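Local coordinates for protein 2-dehydropantoate 2-reductase (Geobacter metallireducens, PDB 3HN2) that probably catalyses the NADPH-dependent reduction of ketopantoate to pantoate, a step on the way to pantothenate, at residues L187-P192 against L246-A251. Sequence-based numbering, arbitrary orientation.
Sequences LVWNIP and LEFTDA
The indole of Trp189 forms an offset edge-to-face pair with Phe248 and receives Thr249 at its edge; OD1 of the adjacent Asn190 also lies in the indole plane at an edge, and Phe193 stacks on the ring. Phe248 turns its own edge toward the five-membered ring, with centroids 5.9 Å apart and planes at 82°. Its leading atom, CD2, stands 4.1 Å from NE1 of Trp189, and this nitrogen in turn lies near the plane of the phenyl ring. At the pyrrole edge, NE1 of Trp189 donates a hydrogen bond to OG1 of Thr249 over 2.8 Å. The bond is clearly bent, 138° at the hydrogen, and the oxygen sits a little out of the indole plane. The methyl CG2 of Thr249 lies beside the same edge, 3.2 Å from NE1 of Trp189 and reaching toward CZ2. With CG anti to the backbone N (chi1 -167°), the indole extends from helix 179-200 toward helix 241-249; between the two segments the nearest CA atoms, of Trp189 and Thr249, are 8.5 Å apart. OG1 of Thr249 is also hydrogen-bonded to the carbonyl oxygen of Met245, one turn back, a second bond that helps fix the hydroxyl facing the indole. The aromatic cluster extends further through Phe127, which meets both Trp189 and Phe248. Phe248 also packs against Glu247 of the second subunit, which thus borders the contact at this ring. The arrangement is a buried helix-helix contact, bridged by one large aromatic side chain, within the all-helical C-terminal domain characteristic of ketopantoate reductases, which follows their Rossmann-type NADP-binding domain.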
ATOM      1  N   LEU A 187     -15.998  -0.478   2.918  1.00 53.82           N
ATOM      2  CA  LEU A 187     -16.756   0.700   2.483  1.00 42.56           C
ATOM      3  C   LEU A 187     -16.060   2.002   2.864  1.00 40.79           C
ATOM      4  O   LEU A 187     -16.202   3.005   2.169  1.00 46.45           O
ATOM      5  CB  LEU A 187     -18.185   0.669   3.050  1.00 31.12           C
ATOM      6  CG  LEU A 187     -19.387   0.353   2.144  1.00 37.04           C
ATOM      7  CD1 LEU A 187     -19.012  -0.265   0.789  1.00 11.10           C
ATOM      8  CD2 LEU A 187     -20.429  -0.522   2.871  1.00 31.81           C
ATOM      9  N   VAL A 188     -15.310   1.975   3.966  1.00 42.88           N
ATOM     10  CA  VAL A 188     -14.491   3.107   4.392  1.00 44.41           C
ATOM     11  C   VAL A 188     -13.435   3.458   3.336  1.00 46.31           C
ATOM     12  O   VAL A 188     -13.054   4.617   3.198  1.00 39.88           O
ATOM     13  CB  VAL A 188     -13.837   2.858   5.776  1.00 44.24           C
ATOM     14  CG1 VAL A 188     -12.828   3.970   6.139  1.00 54.82           C
ATOM     15  CG2 VAL A 188     -14.898   2.780   6.843  1.00 26.27           C
ATOM     16  N   TRP A 189     -12.994   2.457   2.578  1.00 45.35           N
ATOM     17  CA  TRP A 189     -12.051   2.688   1.492  1.00 45.33           C
ATOM     18  C   TRP A 189     -12.755   2.942   0.163  1.00 47.04           C
ATOM     19  O   TRP A 189     -12.364   3.855  -0.591  1.00 34.55           O
ATOM     20  CB  TRP A 189     -11.075   1.514   1.342  1.00 38.71           C
ATOM     21  CG  TRP A 189      -9.937   1.879   0.464  1.00 43.96           C
ATOM     22  CD1 TRP A 189      -8.757   2.464   0.848  1.00 32.31           C
ATOM     23  CD2 TRP A 189      -9.870   1.738  -0.961  1.00 45.86           C
ATOM     24  NE1 TRP A 189      -7.958   2.669  -0.247  1.00 22.24           N
ATOM     25  CE2 TRP A 189      -8.615   2.249  -1.372  1.00 24.96           C
ATOM     26  CE3 TRP A 189     -10.747   1.225  -1.929  1.00 22.40           C
ATOM     27  CZ2 TRP A 189      -8.212   2.257  -2.710  1.00 21.40           C
ATOM     28  CZ3 TRP A 189     -10.351   1.239  -3.272  1.00 26.30           C
ATOM     29  CH2 TRP A 189      -9.090   1.754  -3.646  1.00 48.16           C
ATOM     30  N   ASN A 190     -13.764   2.113  -0.124  1.00 29.97           N
ATOM     31  CA  ASN A 190     -14.436   2.094  -1.427  1.00 27.07           C
ATOM     32  C   ASN A 190     -15.242   3.339  -1.731  1.00 31.62           C
ATOM     33  O   ASN A 190     -15.453   3.666  -2.891  1.00 44.90           O
ATOM     34  CB  ASN A 190     -15.369   0.874  -1.543  1.00 44.66           C
ATOM     35  CG  ASN A 190     -14.737  -0.295  -2.288  1.00 53.90           C
ATOM     36  OD1 ASN A 190     -13.526  -0.322  -2.543  1.00 41.96           O
ATOM     37  ND2 ASN A 190     -15.563  -1.276  -2.634  1.00 64.40           N
ATOM     38  N   ILE A 191     -15.718   4.022  -0.698  1.00 28.64           N
ATOM     39  CA  ILE A 191     -16.564   5.187  -0.924  1.00 28.24           C
ATOM     40  C   ILE A 191     -15.763   6.439  -1.346  1.00 33.21           C
ATOM     41  O   ILE A 191     -16.031   6.955  -2.433  1.00 30.45           O
ATOM     42  CB  ILE A 191     -17.624   5.393   0.199  1.00 28.51           C
ATOM     43  CG1 ILE A 191     -18.693   4.289   0.092  1.00 40.41           C
ATOM     44  CG2 ILE A 191     -18.270   6.765   0.101  1.00 36.42           C
ATOM     45  CD1 ILE A 191     -19.776   4.322   1.159  1.00 25.98           C
ATOM     46  N   PRO A 192     -14.774   6.909  -0.532  1.00 34.29           N
ATOM     47  CA  PRO A 192     -13.971   8.053  -1.027  1.00 37.41           C
ATOM     48  C   PRO A 192     -13.237   7.781  -2.333  1.00 28.35           C
ATOM     49  O   PRO A 192     -13.272   8.608  -3.229  1.00 30.34           O
ATOM     50  CB  PRO A 192     -12.962   8.312   0.103  1.00 30.04           C
ATOM     51  CG  PRO A 192     -12.950   7.052   0.903  1.00 42.17           C
ATOM     52  CD  PRO A 192     -14.337   6.508   0.820  1.00 31.60           C
ATOM     53  N   LEU A 246      -5.802   6.112   5.000  1.00 40.19           N
ATOM     54  CA  LEU A 246      -5.123   7.265   4.442  1.00 52.47           C
ATOM     55  C   LEU A 246      -3.691   6.862   4.092  1.00 59.22           C
ATOM     56  O   LEU A 246      -3.224   7.119   2.980  1.00 62.48           O
ATOM     57  CB  LEU A 246      -5.150   8.410   5.461  1.00 51.32           C
ATOM     58  CG  LEU A 246      -5.332   9.881   5.071  1.00 45.78           C
ATOM     59  CD1 LEU A 246      -6.290  10.098   3.908  1.00 31.88           C
ATOM     60  CD2 LEU A 246      -5.806  10.664   6.292  1.00 52.52           C
ATOM     61  N   GLU A 247      -3.025   6.188   5.030  1.00 64.69           N
ATOM     62  CA  GLU A 247      -1.644   5.725   4.845  1.00 62.01           C
ATOM     63  C   GLU A 247      -1.545   4.488   3.951  1.00 56.24           C
ATOM     64  O   GLU A 247      -0.560   4.322   3.239  1.00 50.33           O
ATOM     65  CB  GLU A 247      -0.981   5.437   6.196  1.00 60.14           C
ATOM     66  CG  GLU A 247      -0.654   6.677   7.032  1.00 63.90           C
ATOM     67  CD  GLU A 247      -0.078   6.332   8.403  1.00 69.37           C
ATOM     68  OE1 GLU A 247       0.029   7.243   9.252  1.00 69.58           O
ATOM     69  OE2 GLU A 247       0.268   5.152   8.635  1.00 81.12           O
ATOM     70  N   PHE A 248      -2.563   3.627   4.005  1.00 56.21           N
ATOM     71  CA  PHE A 248      -2.622   2.397   3.202  1.00 51.40           C
ATOM     72  C   PHE A 248      -2.698   2.700   1.712  1.00 47.57           C
ATOM     73  O   PHE A 248      -1.975   2.098   0.920  1.00 52.61           O
ATOM     74  CB  PHE A 248      -3.817   1.537   3.646  1.00 59.77           C
ATOM     75  CG  PHE A 248      -4.121   0.368   2.745  1.00 60.22           C
ATOM     76  CD1 PHE A 248      -3.380  -0.806   2.831  1.00 64.08           C
ATOM     77  CD2 PHE A 248      -5.182   0.428   1.843  1.00 64.36           C
ATOM     78  CE1 PHE A 248      -3.669  -1.890   2.012  1.00 65.41           C
ATOM     79  CE2 PHE A 248      -5.477  -0.650   1.018  1.00 81.97           C
ATOM     80  CZ  PHE A 248      -4.722  -1.814   1.105  1.00 76.00           C
ATOM     81  N   THR A 249      -3.566   3.643   1.345  1.00 46.24           N
ATOM     82  CA  THR A 249      -3.788   4.026  -0.052  1.00 43.81           C
ATOM     83  C   THR A 249      -2.577   4.785  -0.613  1.00 47.81           C
ATOM     84  O   THR A 249      -2.375   4.836  -1.823  1.00 53.20           O
ATOM     85  CB  THR A 249      -5.094   4.864  -0.210  1.00 45.89           C
ATOM     86  OG1 THR A 249      -6.039   4.468   0.784  1.00 13.11           O
ATOM     87  CG2 THR A 249      -5.746   4.649  -1.562  1.00 13.44           C
ATOM     88  N   ASP A 250      -1.762   5.336   0.284  1.00 51.07           N
ATOM     89  CA  ASP A 250      -0.562   6.093  -0.068  1.00 46.22           C
ATOM     90  C   ASP A 250       0.591   5.196  -0.550  1.00 52.91           C
ATOM     91  O   ASP A 250       1.597   5.691  -1.069  1.00 53.30           O
ATOM     92  CB  ASP A 250      -0.111   6.916   1.144  1.00 50.40           C
ATOM     93  CG  ASP A 250       0.338   8.321   0.772  1.00 70.82           C
ATOM     94  OD1 ASP A 250       0.204   9.224   1.626  1.00 77.97           O
ATOM     95  OD2 ASP A 250       0.819   8.529  -0.365  1.00 77.12           O
ATOM     96  N   ALA A 251       0.442   3.884  -0.373  1.00 48.98           N
ATOM     97  CA  ALA A 251       1.433   2.901  -0.818  1.00 43.39           C
ATOM     98  C   ALA A 251       1.041   2.258  -2.150  1.00 41.17           C
ATOM     99  O   ALA A 251       1.639   1.264  -2.573  1.00 37.65           O
ATOM    100  CB  ALA A 251       1.613   1.826   0.249  1.00 40.87           C
TER